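Local coordinates for DUF5642 domain-containing protein (Mycobacterium smegmatis, PDB 4TMD), which is of unknown function but belongs to the DUF5642 family of the Mog1p/PsbP clan and is probably made as an exported lipoprotein, at residues Ser15-Glu20 with Thr179-Glu184; Ala53-Gly58 with Asp99-Val104. All blocks are in the same frame, centred on the assembly; numbering follows the deposited sequence.

Interaction 1: Ser15-Glu20 with Thr179-Glu184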
loop_
_atom_site.group_PDB
_atom_site.type_symbol
_atom_site.label_atom_id
_atom_site.label_comp_id
_atom_site.label_asym_id
_atom_site.label_seq_id
_atom_site.Cartn_x
_atom_site.Cartn_y
_atom_site.Cartn_z
ATOM N N SER A 15 14.032 7.133 10.858
ATOM C CA SER A 15 14.677 6.654 12.066
ATOM C C SER A 15 14.087 5.327 12.536
ATOM O O SER A 15 14.501 4.771 13.547
ATOM C CB SER A 15 14.570 7.722 13.154
ATOM O OG SER A 15 15.145 8.943 12.698
ATOM N N SER A 16 13.134 4.801 11.785
ATOM C CA SER A 16 12.541 3.523 12.128
ATOM C C SER A 16 13.333 2.355 11.513
ATOM O O SER A 16 13.026 1.196 11.769
ATOM C CB SER A 16 11.078 3.497 11.668
ATOM O OG SER A 16 10.401 2.328 12.086
ATOM N N PHE A 17 14.345 2.668 10.704
ATOM C CA PHE A 17 15.129 1.634 10.000
ATOM C C PHE A 17 16.610 1.672 10.399
ATOM O O PHE A 17 17.224 2.744 10.428
ATOM C CB PHE A 17 15.012 1.800 8.479
ATOM C CG PHE A 17 13.602 1.762 7.976
ATOM C CD1 PHE A 17 12.899 2.938 7.761
ATOM C CD2 PHE A 17 12.974 0.551 7.741
ATOM C CE1 PHE A 17 11.587 2.911 7.294
ATOM C CE2 PHE A 17 11.659 0.513 7.277
ATOM C CZ PHE A 17 10.968 1.696 7.069
ATOM N N GLY A 18 17.186 0.509 10.689
ATOM C CA GLY A 18 18.585 0.450 11.097
ATOM C C GLY A 18 19.565 0.667 9.955
ATOM O O GLY A 18 19.165 0.952 8.824
ATOM N N PRO A 19 20.871 0.520 10.240
ATOM C CA PRO A 19 21.913 0.758 9.233
ATOM C C PRO A 19 21.923 -0.300 8.117
ATOM O O PRO A 19 22.538 -0.068 7.076
ATOM C CB PRO A 19 23.205 0.697 10.053
ATOM C CG PRO A 19 22.875 -0.211 11.180
ATOM C CD PRO A 19 21.426 0.031 11.512
ATOM N N GLU A 20 21.237 -1.424 8.315
ATOM C CA GLU A 20 21.122 -2.428 7.255
ATOM C C GLU A 20 20.120 -1.999 6.181
ATOM O O GLU A 20 19.945 -2.671 5.166
ATOM C CB GLU A 20 20.724 -3.793 7.832
ATOM C CG GLU A 20 19.269 -3.928 8.239
ATOM C CD GLU A 20 19.034 -3.653 9.721
ATOM O OE1 GLU A 20 19.586 -2.660 10.248
ATOM O OE2 GLU A 20 18.290 -4.435 10.357
ATOM N N THR A 179 5.750 -8.727 7.429
ATOM C CA THR A 179 4.452 -8.054 7.515
ATOM C C THR A 179 4.236 -7.424 8.878
ATOM O O THR A 179 3.485 -6.464 9.017
ATOM C CB THR A 179 3.282 -9.019 7.241
ATOM O OG1 THR A 179 3.283 -10.056 8.225
ATOM C CG2 THR A 179 3.393 -9.644 5.832
ATOM N N GLU A 180 4.869 -7.990 9.896
ATOM C CA GLU A 180 4.818 -7.400 11.224
ATOM C C GLU A 180 5.389 -5.978 11.181
ATOM O O GLU A 180 4.783 -5.036 11.681
ATOM C CB GLU A 180 5.592 -8.267 12.225
ATOM C CG GLU A 180 5.518 -7.755 13.649
ATOM C CD GLU A 180 6.330 -8.600 14.612
ATOM O OE1 GLU A 180 7.491 -8.942 14.284
ATOM O OE2 GLU A 180 5.803 -8.922 15.694
ATOM N N ARG A 181 6.557 -5.822 10.579
ATOM C CA ARG A 181 7.164 -4.497 10.440
ATOM C C ARG A 181 6.317 -3.547 9.584
ATOM O O ARG A 181 6.191 -2.360 9.897
ATOM C CB ARG A 181 8.544 -4.618 9.825
ATOM C CG ARG A 181 9.358 -3.335 9.889
ATOM C CD ARG A 181 10.716 -3.559 9.195
ATOM N NE ARG A 181 11.753 -2.723 9.777
ATOM C CZ ARG A 181 12.902 -3.174 10.258
ATOM N NH1 ARG A 181 13.193 -4.474 10.210
ATOM N NH2 ARG A 181 13.767 -2.316 10.774
ATOM N N ALA A 182 5.761 -4.060 8.486
ATOM C CA ALA A 182 4.859 -3.251 7.664
ATOM C C ALA A 182 3.694 -2.727 8.502
ATOM O O ALA A 182 3.354 -1.562 8.419
ATOM C CB ALA A 182 4.325 -4.058 6.473
ATOM N N ARG A 183 3.062 -3.591 9.289
ATOM C CA ARG A 183 1.907 -3.149 10.074
ATOM C C ARG A 183 2.326 -2.123 11.135
ATOM O O ARG A 183 1.616 -1.148 11.391
ATOM C CB ARG A 183 1.194 -4.344 10.722
ATOM C CG ARG A 183 0.497 -5.279 9.704
ATOM C CD ARG A 183 -0.371 -6.320 10.393
ATOM N NE ARG A 183 0.378 -7.087 11.388
ATOM C CZ ARG A 183 0.967 -8.258 11.155
ATOM N NH1 ARG A 183 0.892 -8.819 9.954
ATOM N NH2 ARG A 183 1.636 -8.871 12.125
ATOM N N GLU A 184 3.491 -2.317 11.742
ATOM C CA GLU A 184 3.972 -1.323 12.708
ATOM C C GLU A 184 4.330 -0.012 12.037
ATOM O O GLU A 184 4.088 1.071 12.595
ATOM C CB GLU A 184 5.167 -1.870 13.493
ATOM C CG GLU A 184 4.763 -3.092 14.314
ATOM C CD GLU A 184 5.927 -3.808 14.960
ATOM O OE1 GLU A 184 7.091 -3.390 14.752
ATOM O OE2 GLU A 184 5.663 -4.799 15.676
HETATM O O HOH W 1 10.582 -0.178 10.795
#
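R181 sends its CG anti to its backbone N (chi1 -169°) and stays extended as far as NE, which carries the guanidinium from helix 179-194 to loop 15-20. There F17, its ring carbon CG anti to its own carbonyl carbon (chi1 -57°), turns its ring back toward the helix. The planes of the two flat groups are only 8° apart, yet R181 NE approaches the ring obliquely, 4.0 Å from F17 CD2. No direct hydrogen bond joins the segments. A water does so instead, accepting from R181 NE at 3.0 Å and lying 2.8 Å from S16 OG; serine, short and polar, suits a place where its hydroxyl meets a water. R181 NH2 lies 3.7 Å from S16 O, which meets the guanidinium at its edge. E20 OE2 is 5.0 Å from R181 NH2, so its charge may favour the arginine without pairing with it. Arginine, long and ending in a flat charged group, suits a place where S16 CA and R181 CA are 9.8 Å apart. Around this bridge, the loop leads into strand 22-30, R181 rests on F81 of strand 79-88, and F17, apolar, suits its buried site against F81 and L185, which also touches S16.

Interaction 2: Ala53-Gly58 with Asp99-Val104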
loop_
_atom_site.group_PDB
_atom_site.type_symbol
_atom_site.label_atom_id
_atom_site.label_comp_id
_atom_site.label_asym_id
_atom_site.label_seq_id
_atom_site.Cartn_x
_atom_site.Cartn_y
_atom_site.Cartn_z
ATOM N N ALA A 53 -14.583 -8.336 -8.791
ATOM C CA ALA A 53 -13.591 -7.817 -9.726
ATOM C C ALA A 53 -12.983 -6.476 -9.295
ATOM O O ALA A 53 -11.775 -6.254 -9.436
ATOM C CB ALA A 53 -14.206 -7.687 -11.101
ATOM N N LYS A 54 -13.823 -5.583 -8.782
ATOM C CA LYS A 54 -13.375 -4.264 -8.344
ATOM C C LYS A 54 -12.292 -4.361 -7.262
ATOM O O LYS A 54 -11.331 -3.602 -7.261
ATOM C CB LYS A 54 -14.564 -3.446 -7.819
ATOM C CG LYS A 54 -14.183 -2.108 -7.210
ATOM C CD LYS A 54 -15.403 -1.289 -6.793
ATOM C CE LYS A 54 -15.880 -1.637 -5.385
ATOM N NZ LYS A 54 -16.953 -0.705 -4.900
ATOM N N PHE A 55 -12.438 -5.307 -6.346
ATOM C CA PHE A 55 -11.507 -5.358 -5.232
ATOM C C PHE A 55 -10.134 -5.907 -5.639
ATOM O O PHE A 55 -9.146 -5.689 -4.939
ATOM C CB PHE A 55 -12.123 -6.156 -4.091
ATOM C CG PHE A 55 -13.349 -5.500 -3.511
ATOM C CD1 PHE A 55 -13.254 -4.248 -2.900
ATOM C CD2 PHE A 55 -14.594 -6.113 -3.591
ATOM C CE1 PHE A 55 -14.370 -3.627 -2.381
ATOM C CE2 PHE A 55 -15.728 -5.495 -3.060
ATOM C CZ PHE A 55 -15.613 -4.255 -2.453
ATOM N N ALA A 56 -10.068 -6.579 -6.789
ATOM C CA ALA A 56 -8.800 -7.046 -7.338
ATOM C C ALA A 56 -7.867 -5.892 -7.675
ATOM O O ALA A 56 -6.644 -6.037 -7.617
ATOM C CB ALA A 56 -9.043 -7.908 -8.582
ATOM N N GLU A 57 -8.453 -4.745 -8.018
ATOM C CA GLU A 57 -7.702 -3.547 -8.382
ATOM C C GLU A 57 -7.027 -2.879 -7.175
ATOM O O GLU A 57 -6.094 -2.089 -7.338
ATOM C CB GLU A 57 -8.629 -2.535 -9.076
ATOM C CG GLU A 57 -9.501 -3.138 -10.188
ATOM C CD GLU A 57 -10.399 -2.108 -10.867
ATOM O OE1 GLU A 57 -10.505 -0.965 -10.360
ATOM O OE2 GLU A 57 -11.000 -2.446 -11.912
ATOM N N GLY A 58 -7.505 -3.192 -5.973
ATOM C CA GLY A 58 -6.936 -2.628 -4.764
ATOM C C GLY A 58 -7.284 -1.156 -4.653
ATOM O O GLY A 58 -8.099 -0.648 -5.421
ATOM N N ASP A 99 -16.607 -10.184 3.548
ATOM C CA ASP A 99 -16.116 -11.576 3.571
ATOM C C ASP A 99 -16.257 -12.272 2.214
ATOM O O ASP A 99 -15.466 -13.158 1.875
ATOM C CB ASP A 99 -16.841 -12.405 4.639
ATOM C CG ASP A 99 -16.186 -12.305 6.012
ATOM O OD1 ASP A 99 -15.302 -11.441 6.193
ATOM O OD2 ASP A 99 -16.565 -13.089 6.911
ATOM N N GLU A 100 -17.261 -11.855 1.449
ATOM C CA GLU A 100 -17.521 -12.386 0.118
ATOM C C GLU A 100 -16.330 -12.169 -0.812
ATOM O O GLU A 100 -16.092 -12.947 -1.743
ATOM C CB GLU A 100 -18.774 -11.728 -0.479
ATOM C CG GLU A 100 -20.052 -11.889 0.351
ATOM C CD GLU A 100 -20.138 -10.911 1.517
ATOM O OE1 GLU A 100 -19.098 -10.325 1.890
ATOM O OE2 GLU A 100 -21.254 -10.731 2.058
ATOM N N CYS A 101 -15.577 -11.105 -0.561
ATOM C CA CYS A 101 -14.487 -10.751 -1.454
ATOM C C CYS A 101 -13.136 -10.732 -0.758
ATOM O O CYS A 101 -12.217 -10.050 -1.200
ATOM C CB CYS A 101 -14.771 -9.402 -2.097
ATOM S SG CYS A 101 -16.215 -9.451 -3.174
ATOM N N LYS A 102 -12.994 -11.504 0.311
ATOM C CA LYS A 102 -11.704 -11.539 0.986
ATOM C C LYS A 102 -10.666 -12.357 0.214
ATOM O O LYS A 102 -9.471 -12.319 0.522
ATOM C CB LYS A 102 -11.877 -12.049 2.410
ATOM C CG LYS A 102 -12.382 -10.934 3.343
ATOM C CD LYS A 102 -12.157 -11.252 4.817
ATOM C CE LYS A 102 -12.264 -10.013 5.687
ATOM N NZ LYS A 102 -13.574 -9.346 5.523
ATOM N N ARG A 103 -11.105 -13.084 -0.808
ATOM C CA ARG A 103 -10.149 -13.626 -1.765
ATOM C C ARG A 103 -10.675 -13.462 -3.184
ATOM O O ARG A 103 -11.789 -13.890 -3.504
ATOM C CB ARG A 103 -9.841 -15.101 -1.480
ATOM C CG ARG A 103 -9.070 -15.777 -2.628
ATOM C CD ARG A 103 -8.496 -17.122 -2.200
ATOM N NE ARG A 103 -7.470 -16.945 -1.179
ATOM C CZ ARG A 103 -7.010 -17.915 -0.399
ATOM N NH1 ARG A 103 -7.487 -19.152 -0.518
ATOM N NH2 ARG A 103 -6.070 -17.646 0.496
ATOM N N VAL A 104 -9.873 -12.837 -4.034
ATOM C CA VAL A 104 -10.183 -12.756 -5.454
ATOM C C VAL A 104 -9.046 -13.306 -6.302
ATOM O O VAL A 104 -7.903 -12.863 -6.181
ATOM C CB VAL A 104 -10.444 -11.322 -5.902
ATOM C CG1 VAL A 104 -11.051 -11.332 -7.294
ATOM C CG2 VAL A 104 -11.359 -10.615 -4.910
#
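F55 and A56 of the short, weakly bonded helix around 53-56 meet a turn that runs into a strand. Along 99-104, D99 comes first and makes no contact with the helix; D99 OD1 forms a salt bridge with K102 NZ at 2.8 Å, across the turn within the segment. C101, between them, points toward 53-58 and makes the closest contact: its CB lies 3.6 Å and its SG 3.7 Å from F55 CD2. The sulfur stands 4.9 Å from the ring centroid and 71° off the ring normal, an oblique sulfur-aromatic contact. Cysteine suits this place doubly, since SG also forms the disulfide to C52, the residue just before the helix, and so ties the turn covalently to the helix start. K102 directs its CB away from the helix. V104, on the strand, also points toward 53-58, and its CG1, placed opposite the backbone N (chi1 -168°), reaches A56 CB at 4.2 Å. The small alanine lets the backbones approach, with A56 CA and V104 CA 6.2 Å apart. The helix also touches F47 through A53 and A56, so it packs beside strands 46-48 and 103-107, the latter paired with strand 111-118 through V104 and V115.

The two contacts lie on opposite sides of the chain's centre, their own centres 28 Å apart, and share no segment; in sequence, interaction 2 falls inside the loop closed by interaction 1. They also join different elements. Interaction 1 links the loop leading into one outermost strand, 22-30, to the C-terminal helix, whereas interaction 2 fixes a short helix to the other end of the same antiparallel sheet, near strand 46-48. Chemistry follows place: interaction 1 is partly buried, so a charged group and a water can mediate it, while interaction 2 is buried and relies on apolar groups and sulfur, reinforced by a covalent crosslink.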